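Side-chain contacts in haloacid delahogenase-like family hydrolase (Xanthomonas campestris pv. campestris, PDB 2PKE), which probably acts as a magnesium-dependent phosphatase of the haloacid dehalogenase-like hydrolase family: residues A[3-8]-A[127-132]; A[32-37]-A[77-82]; A[120-125]-A[151-156]. All coordinates share one frame; numbering follows the deposited sequence.

Contact 1 (A[3-8]-A[127-132]); sequences TPIAQR and DYAVVL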
loop_
_atom_site.group_PDB
_atom_site.type_symbol
_atom_site.label_atom_id
_atom_site.label_comp_id
_atom_site.label_asym_id
_atom_site.label_seq_id
_atom_site.Cartn_x
_atom_site.Cartn_y
_atom_site.Cartn_z
ATOM N N THR A 3 2.144 16.936 -4.427
ATOM C CA THR A 3 2.488 18.012 -5.365
ATOM C C THR A 3 2.761 19.310 -4.595
ATOM O O THR A 3 2.218 19.514 -3.502
ATOM C CB THR A 3 1.392 18.229 -6.447
ATOM O OG1 THR A 3 0.110 18.396 -5.823
ATOM C CG2 THR A 3 1.332 17.038 -7.412
ATOM N N PRO A 4 3.618 20.182 -5.153
ATOM C CA PRO A 4 4.081 21.327 -4.373
ATOM C C PRO A 4 2.962 22.178 -3.762
ATOM O O PRO A 4 2.016 22.526 -4.441
ATOM C CB PRO A 4 4.918 22.121 -5.381
ATOM C CG PRO A 4 5.408 21.097 -6.331
ATOM C CD PRO A 4 4.236 20.174 -6.496
ATOM N N ILE A 5 3.105 22.463 -2.469
ATOM C CA ILE A 5 2.245 23.356 -1.713
ATOM C C ILE A 5 2.404 24.789 -2.188
ATOM O O ILE A 5 3.508 25.235 -2.448
ATOM C CB ILE A 5 2.612 23.263 -0.178
ATOM C CG1 ILE A 5 2.207 21.885 0.353
ATOM C CG2 ILE A 5 1.979 24.384 0.656
ATOM C CD1 ILE A 5 0.772 21.444 -0.032
ATOM N N ALA A 6 1.278 25.492 -2.300
ATOM C CA ALA A 6 1.261 26.947 -2.486
ATOM C C ALA A 6 1.571 27.540 -1.124
ATOM O O ALA A 6 0.810 27.352 -0.171
ATOM C CB ALA A 6 -0.124 27.419 -2.964
ATOM N N GLN A 7 2.695 28.225 -1.007
ATOM C CA GLN A 7 3.094 28.745 0.299
ATOM C C GLN A 7 2.596 30.155 0.501
ATOM O O GLN A 7 2.589 30.959 -0.435
ATOM C CB GLN A 7 4.604 28.645 0.480
ATOM C CG GLN A 7 5.054 27.169 0.494
ATOM C CD GLN A 7 6.524 27.006 0.769
ATOM O OE1 GLN A 7 7.034 27.531 1.768
ATOM N NE2 GLN A 7 7.232 26.286 -0.121
ATOM N N ARG A 8 2.161 30.447 1.719
ATOM C CA ARG A 8 1.591 31.747 2.049
ATOM C C ARG A 8 2.651 32.628 2.653
ATOM O O ARG A 8 3.457 32.182 3.483
ATOM C CB ARG A 8 0.444 31.599 3.053
ATOM C CG ARG A 8 -0.810 31.086 2.449
ATOM C CD ARG A 8 -1.955 31.158 3.425
ATOM N NE ARG A 8 -3.125 30.502 2.848
ATOM C CZ ARG A 8 -4.261 30.264 3.494
ATOM N NH1 ARG A 8 -4.407 30.624 4.754
ATOM N NH2 ARG A 8 -5.260 29.666 2.867
ATOM N N ASP A 127 -5.696 27.739 7.886
ATOM C CA ASP A 127 -4.452 28.540 7.776
ATOM C C ASP A 127 -3.232 27.836 7.172
ATOM O O ASP A 127 -2.236 28.489 6.859
ATOM C CB ASP A 127 -4.032 29.031 9.171
ATOM C CG ASP A 127 -5.078 29.891 9.822
ATOM O OD1 ASP A 127 -5.535 30.806 9.151
ATOM O OD2 ASP A 127 -5.443 29.650 10.989
ATOM N N TYR A 128 -3.305 26.505 7.104
ATOM C CA TYR A 128 -2.194 25.645 6.715
ATOM C C TYR A 128 -2.698 24.571 5.756
ATOM O O TYR A 128 -3.857 24.166 5.876
ATOM C CB TYR A 128 -1.654 24.947 7.948
ATOM C CG TYR A 128 -1.209 25.915 8.996
ATOM C CD1 TYR A 128 0.041 26.510 8.912
ATOM C CD2 TYR A 128 -2.046 26.285 10.036
ATOM C CE1 TYR A 128 0.465 27.441 9.874
ATOM C CE2 TYR A 128 -1.611 27.208 11.017
ATOM C CZ TYR A 128 -0.373 27.804 10.912
ATOM O OH TYR A 128 0.073 28.770 11.861
ATOM N N ALA A 129 -1.845 24.120 4.830
ATOM C CA ALA A 129 -2.049 22.867 4.105
ATOM C C ALA A 129 -2.046 21.765 5.116
ATOM O O ALA A 129 -1.316 21.855 6.120
ATOM C CB ALA A 129 -0.937 22.604 3.107
ATOM N N VAL A 130 -2.828 20.719 4.859
ATOM C CA VAL A 130 -2.849 19.535 5.761
ATOM C C VAL A 130 -2.607 18.248 4.961
ATOM O O VAL A 130 -2.992 18.153 3.811
ATOM C CB VAL A 130 -4.148 19.417 6.583
ATOM C CG1 VAL A 130 -4.297 20.607 7.556
ATOM C CG2 VAL A 130 -5.384 19.241 5.665
ATOM N N VAL A 131 -1.940 17.258 5.558
ATOM C CA VAL A 131 -1.709 15.984 4.893
ATOM C C VAL A 131 -1.851 14.874 5.949
ATOM O O VAL A 131 -1.444 15.024 7.087
ATOM C CB VAL A 131 -0.297 15.923 4.159
ATOM C CG1 VAL A 131 0.881 16.374 5.095
ATOM C CG2 VAL A 131 -0.060 14.508 3.529
ATOM N N LEU A 132 -2.394 13.748 5.556
ATOM C CA LEU A 132 -2.396 12.563 6.442
ATOM C C LEU A 132 -1.223 11.700 6.042
ATOM O O LEU A 132 -1.143 11.299 4.890
ATOM C CB LEU A 132 -3.669 11.757 6.285
ATOM C CG LEU A 132 -3.925 10.832 7.479
ATOM C CD1 LEU A 132 -5.413 10.653 7.652
ATOM C CD2 LEU A 132 -3.225 9.516 7.310
HETATM O O HOH W 1 -2.913 31.481 6.730
#

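Contact 2 (A[32-37]-A[77-82]); sequences RTAEAD and LSMIET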
loop_
_atom_site.group_PDB
_atom_site.type_symbol
_atom_site.label_atom_id
_atom_site.label_comp_id
_atom_site.label_asym_id
_atom_site.label_seq_id
_atom_site.Cartn_x
_atom_site.Cartn_y
_atom_site.Cartn_z
ATOM N N ARG A 32 -5.831 -4.400 20.490
ATOM C CA ARG A 32 -5.819 -5.038 21.809
ATOM C C ARG A 32 -6.909 -6.101 21.926
ATOM O O ARG A 32 -6.737 -7.136 22.606
ATOM C CB ARG A 32 -5.965 -3.984 22.906
ATOM C CG ARG A 32 -4.680 -3.262 23.198
ATOM C CD ARG A 32 -4.932 -2.081 24.120
ATOM N NE ARG A 32 -3.935 -1.991 25.186
ATOM C CZ ARG A 32 -2.660 -1.645 25.010
ATOM N NH1 ARG A 32 -2.188 -1.354 23.793
ATOM N NH2 ARG A 32 -1.847 -1.599 26.066
ATOM N N THR A 33 -8.046 -5.843 21.294
ATOM C CA THR A 33 -9.143 -6.828 21.249
ATOM C C THR A 33 -8.723 -8.076 20.486
ATOM O O THR A 33 -9.009 -9.210 20.904
ATOM C CB THR A 33 -10.380 -6.244 20.577
ATOM O OG1 THR A 33 -10.853 -5.161 21.383
ATOM C CG2 THR A 33 -11.465 -7.297 20.439
ATOM N N ALA A 34 -8.037 -7.842 19.373
ATOM C CA ALA A 34 -7.449 -8.902 18.554
ATOM C C ALA A 34 -6.531 -9.809 19.370
ATOM O O ALA A 34 -6.582 -11.026 19.258
ATOM C CB ALA A 34 -6.682 -8.286 17.380
ATOM N N GLU A 35 -5.708 -9.180 20.196
ATOM C CA GLU A 35 -4.720 -9.862 21.020
ATOM C C GLU A 35 -5.371 -10.655 22.138
ATOM O O GLU A 35 -4.953 -11.765 22.430
ATOM C CB GLU A 35 -3.764 -8.831 21.603
ATOM C CG GLU A 35 -2.372 -9.354 21.927
ATOM C CD GLU A 35 -1.277 -8.284 21.765
ATOM O OE1 GLU A 35 -1.609 -7.123 21.391
ATOM O OE2 GLU A 35 -0.084 -8.615 22.006
ATOM N N ALA A 36 -6.409 -10.083 22.754
ATOM C CA ALA A 36 -7.186 -10.773 23.799
ATOM C C ALA A 36 -8.013 -11.909 23.229
ATOM O O ALA A 36 -8.215 -12.908 23.903
ATOM C CB ALA A 36 -8.103 -9.781 24.558
ATOM N N ASP A 37 -8.506 -11.770 22.002
ATOM C CA ASP A 37 -9.230 -12.889 21.348
ATOM C C ASP A 37 -8.250 -13.997 21.001
ATOM O O ASP A 37 -8.560 -15.166 21.213
ATOM C CB ASP A 37 -9.981 -12.448 20.087
ATOM C CG ASP A 37 -11.172 -11.543 20.380
ATOM O OD1 ASP A 37 -11.833 -11.721 21.418
ATOM O OD2 ASP A 37 -11.439 -10.644 19.556
ATOM N N LEU A 77 -1.185 -13.495 10.008
ATOM C CA LEU A 77 -0.224 -14.529 9.619
ATOM C C LEU A 77 0.831 -14.782 10.710
ATOM O O LEU A 77 1.202 -15.938 10.956
ATOM C CB LEU A 77 0.455 -14.162 8.314
ATOM C CG LEU A 77 -0.462 -14.240 7.097
ATOM C CD1 LEU A 77 0.245 -13.479 5.981
ATOM C CD2 LEU A 77 -0.857 -15.705 6.674
ATOM N N SER A 78 1.278 -13.725 11.378
ATOM C CA SER A 78 2.203 -13.911 12.514
ATOM C C SER A 78 1.497 -14.623 13.693
ATOM O O SER A 78 2.098 -15.415 14.381
ATOM C CB SER A 78 2.782 -12.588 12.939
ATOM O OG SER A 78 3.593 -12.008 11.900
HETATM N N MSE A 79 0.225 -14.321 13.927
HETATM C CA MSE A 79 -0.563 -15.006 14.958
HETATM C C MSE A 79 -0.728 -16.456 14.631
HETATM O O MSE A 79 -0.741 -17.259 15.521
HETATM C CB MSE A 79 -1.950 -14.391 15.123
HETATM C CG MSE A 79 -1.943 -13.059 15.846
HETATM SE SE MSE A 79 -3.753 -12.418 16.078
HETATM C CE MSE A 79 -3.276 -11.126 17.459
ATOM N N ILE A 80 -0.932 -16.804 13.372
ATOM C CA ILE A 80 -1.148 -18.212 13.004
ATOM C C ILE A 80 0.153 -18.964 13.334
ATOM O O ILE A 80 0.166 -20.029 14.011
ATOM C CB ILE A 80 -1.581 -18.398 11.499
ATOM C CG1 ILE A 80 -3.058 -17.969 11.292
ATOM C CG2 ILE A 80 -1.375 -19.866 11.059
ATOM C CD1 ILE A 80 -3.435 -17.508 9.858
ATOM N N GLU A 81 1.247 -18.379 12.870
ATOM C CA GLU A 81 2.575 -18.951 13.041
ATOM C C GLU A 81 2.917 -19.105 14.520
ATOM O O GLU A 81 3.419 -20.134 14.959
ATOM C CB GLU A 81 3.551 -18.058 12.283
ATOM C CG GLU A 81 4.833 -18.687 11.868
ATOM C CD GLU A 81 5.428 -18.008 10.632
ATOM O OE1 GLU A 81 5.556 -16.760 10.620
ATOM O OE2 GLU A 81 5.758 -18.733 9.668
ATOM N N THR A 82 2.616 -18.084 15.302
ATOM C CA THR A 82 2.838 -18.129 16.753
ATOM C C THR A 82 2.018 -19.209 17.469
ATOM O O THR A 82 2.534 -19.898 18.375
ATOM C CB THR A 82 2.471 -16.800 17.398
ATOM O OG1 THR A 82 3.165 -15.718 16.756
ATOM C CG2 THR A 82 2.843 -16.802 18.863
#

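Contact 3 (A[120-125]-A[151-156]); sequences AVAAIA and SDLFPR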
loop_
_atom_site.group_PDB
_atom_site.type_symbol
_atom_site.label_atom_id
_atom_site.label_comp_id
_atom_site.label_asym_id
_atom_site.label_seq_id
_atom_site.Cartn_x
_atom_site.Cartn_y
_atom_site.Cartn_z
ATOM N N ALA A 120 -10.490 20.426 15.313
ATOM C CA ALA A 120 -9.028 20.739 15.321
ATOM C C ALA A 120 -8.481 20.796 13.876
ATOM O O ALA A 120 -7.886 21.790 13.452
ATOM C CB ALA A 120 -8.294 19.690 16.139
ATOM N N VAL A 121 -8.735 19.740 13.102
ATOM C CA VAL A 121 -8.242 19.652 11.715
ATOM C C VAL A 121 -8.797 20.768 10.832
ATOM O O VAL A 121 -8.055 21.363 10.047
ATOM C CB VAL A 121 -8.599 18.304 11.026
ATOM C CG1 VAL A 121 -8.108 18.282 9.579
ATOM C CG2 VAL A 121 -8.101 17.072 11.823
ATOM N N ALA A 122 -10.113 21.002 10.916
ATOM C CA ALA A 122 -10.765 22.082 10.174
ATOM C C ALA A 122 -10.154 23.424 10.546
ATOM O O ALA A 122 -9.945 24.299 9.690
ATOM C CB ALA A 122 -12.347 22.073 10.467
ATOM N N ALA A 123 -9.928 23.630 11.847
ATOM C CA ALA A 123 -9.344 24.896 12.325
ATOM C C ALA A 123 -7.948 25.110 11.744
ATOM O O ALA A 123 -7.626 26.205 11.266
ATOM C CB ALA A 123 -9.312 24.951 13.888
ATOM N N ILE A 124 -7.120 24.055 11.775
ATOM C CA ILE A 124 -5.770 24.132 11.234
ATOM C C ILE A 124 -5.808 24.332 9.720
ATOM O O ILE A 124 -5.096 25.200 9.195
ATOM C CB ILE A 124 -4.948 22.920 11.595
ATOM C CG1 ILE A 124 -4.666 22.944 13.107
ATOM C CG2 ILE A 124 -3.646 22.884 10.752
ATOM C CD1 ILE A 124 -4.280 21.583 13.744
ATOM N N ALA A 125 -6.687 23.589 9.053
ATOM C CA ALA A 125 -6.770 23.599 7.593
ATOM C C ALA A 125 -7.162 24.964 7.058
ATOM O O ALA A 125 -6.977 25.221 5.896
ATOM C CB ALA A 125 -7.723 22.574 7.123
ATOM N N SER A 151 -12.506 12.387 5.159
ATOM C CA SER A 151 -12.022 12.490 3.750
ATOM C C SER A 151 -12.091 13.851 3.129
ATOM O O SER A 151 -11.249 14.215 2.339
ATOM C CB SER A 151 -12.816 11.557 2.817
ATOM O OG SER A 151 -12.373 10.255 2.996
ATOM N N ASP A 152 -13.133 14.593 3.425
ATOM C CA ASP A 152 -13.243 15.928 2.879
ATOM C C ASP A 152 -12.116 16.840 3.325
ATOM O O ASP A 152 -11.817 17.791 2.613
ATOM C CB ASP A 152 -14.613 16.570 3.186
ATOM C CG ASP A 152 -14.841 16.765 4.670
ATOM O OD1 ASP A 152 -14.504 15.874 5.457
ATOM O OD2 ASP A 152 -15.389 17.810 5.043
ATOM N N LEU A 153 -11.522 16.594 4.501
ATOM C CA LEU A 153 -10.413 17.380 4.990
ATOM C C LEU A 153 -9.047 16.867 4.565
ATOM O O LEU A 153 -8.085 17.608 4.619
ATOM C CB LEU A 153 -10.406 17.443 6.531
ATOM C CG LEU A 153 -11.613 18.070 7.226
ATOM C CD1 LEU A 153 -11.585 17.808 8.726
ATOM C CD2 LEU A 153 -11.604 19.573 6.934
ATOM N N PHE A 154 -8.953 15.609 4.154
ATOM C CA PHE A 154 -7.689 15.021 3.793
ATOM C C PHE A 154 -7.773 14.523 2.369
ATOM O O PHE A 154 -7.904 13.329 2.137
ATOM C CB PHE A 154 -7.322 13.910 4.756
ATOM C CG PHE A 154 -6.929 14.414 6.105
ATOM C CD1 PHE A 154 -5.730 15.112 6.252
ATOM C CD2 PHE A 154 -7.753 14.204 7.231
ATOM C CE1 PHE A 154 -5.330 15.597 7.519
ATOM C CE2 PHE A 154 -7.372 14.693 8.505
ATOM C CZ PHE A 154 -6.139 15.374 8.643
ATOM N N PRO A 155 -7.723 15.458 1.419
ATOM C CA PRO A 155 -7.514 15.100 0.022
ATOM C C PRO A 155 -6.048 14.556 -0.167
ATOM O O PRO A 155 -5.839 13.455 -0.741
ATOM C CB PRO A 155 -7.783 16.424 -0.727
ATOM C CG PRO A 155 -7.462 17.530 0.277
ATOM C CD PRO A 155 -7.772 16.920 1.636
ATOM N N ARG A 156 -5.068 15.284 0.388
ATOM C CA ARG A 156 -3.683 14.790 0.444
ATOM C C ARG A 156 -3.506 13.638 1.455
ATOM O O ARG A 156 -3.593 13.855 2.697
ATOM C CB ARG A 156 -2.728 15.920 0.849
ATOM C CG ARG A 156 -2.807 17.169 0.023
ATOM C CD ARG A 156 -1.937 18.242 0.627
ATOM N NE ARG A 156 -1.635 19.242 -0.383
ATOM C CZ ARG A 156 -2.370 20.320 -0.628
ATOM N NH1 ARG A 156 -3.463 20.583 0.086
ATOM N NH2 ARG A 156 -2.002 21.152 -1.600
#

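Contact 1 (A[3-8]-A[127-132])
At the start of strand 129-135 in the parallel core sheet, I5 and R8 of the N-terminal loop meet A129 and D127. The loop runs nearly antiparallel to the chain entering the strand: the directions from I5 to R8 and from D127 to A129 differ by 162°. No direct hydrogen bond joins the two segments. I5 points toward the strand, and its CD1 rests 3.8 Å from A129 CB. CG1 lies beside the backbone N (chi1 -69°), and CD1 is the branch tip that does the touching. I5 is buried, with F175 and R156 against it as well. R8 is exposed and works differently. Its chain is extended from CG to NE, which carries the guanidinium over to D127. R8 NH1 comes 3.7 Å from D127 CA but stays 4.5 Å from D127 OD1, too far for a salt bridge. A water bridges instead. It accepts from R8 NH1 at 2.6 Å, in the guanidinium plane, and donates to D127 O at 3.1 Å. D127 O also accepts from Q11. A129 pairs through its backbone with V16 of strand 15-18 and with Q14 just before it. The contact thus lays the N-terminal loop across the start of an inner strand of the Rossmann-like sheet of the HAD fold.

Contact 2 (A[32-37]-A[77-82])
M79 reaches straight out from helix 72-86 and ends on the backbone of helix 28-42 at A34 and E35. It is a selenomethionine in this crystal. CG stands beside the backbone N (chi1 -74°), and the chain beyond it is extended, with chi2 -177° and chi3 163°. The methyl CE is therefore the atom that arrives. M79 CE lies 3.8 Å from A34 O. E35 CA is 4.0 Å from the same M79 CE. The A34 methyl takes a lesser part, with A34 CB 4.4 Å from M79 CE. With only a methyl at A34, the long side chain can come up to the main chain, although the nearest CA atoms, those of E35 and M79, are 9.0 Å apart. M79 also packs on F38 and on I99 of helix 93-107, while A34 touches I102 and T106 there. These helices lie between strands 15-18 and 129-135 in the chain, consistent with the helical C1 cap of HAD enzymes. With no hydrogen bond across the pair, the buried contact rests on van der Waals packing of one methyl group, without directional bonding.

Contact 3 (A[120-125]-A[151-156])
Residues 120-125 of helix 117-125 approach the loop that leads into strand 157-160, with the CA atoms of A122 and L153 7.0 Å apart. The helix keeps its regular bonding here, as in A125 N to V121 O at 2.8 Å. In the loop, residues 151-153 have helical backbone angles, and F154 N makes a weak hydrogen bond to S151 O. V121 is the side chain that meets both loop residues, L153 and F154. Its CG1 is anti to the backbone N (chi1 178°) and meets two partners at once: L153 CD1 at 3.6 Å and F154 CZ at 3.6 Å. The second methyl, V121 CG2, sits further off, 4.1 Å from F154 CZ. L153 points toward the helix and crosses V121 at a slant, while L153 CD2 lies 4.4 Å from A122 CB. The loop completes a beta-alpha-beta unit, in which strand 129-135, helix 138-148 and strand 157-160 follow one another. Helix 117-125 packs against this unit and against strand 15-18. F154 is set roughly opposite V121, and its ring meets that of F18 with the planes about 75° apart. F18 directly precedes D19, a magnesium ligand, and the F154 and D19 side chains are about 9 Å apart. D152, which is exposed, forms a salt bridge through OD2 with R118 NH2.

How the contacts relate
From the N terminus, the chain opens contact 1 at residues 3-8, in the loop before strand 15-18. It then enters the helical region, where contact 2 joins 32-37 on helix 28-42 to 77-82 on helix 72-86, with 39 residues between the two segments. Contact 2 falls wholly within the span that contact 1 closes at 127-132. Contact 3 opens at 120-125, just before that closure, and closes at 151-156, so contacts 1 and 3 cross. L132 N and R156 O, 3.1 Å apart, probably form a hydrogen bond between them. Contact 1 ties the N-terminal loop to strand 129-135; contact 3 ties helix 117-125 to the loop before strand 157-160. Contact 2 stands about 39 Å from contact 1, centre to centre.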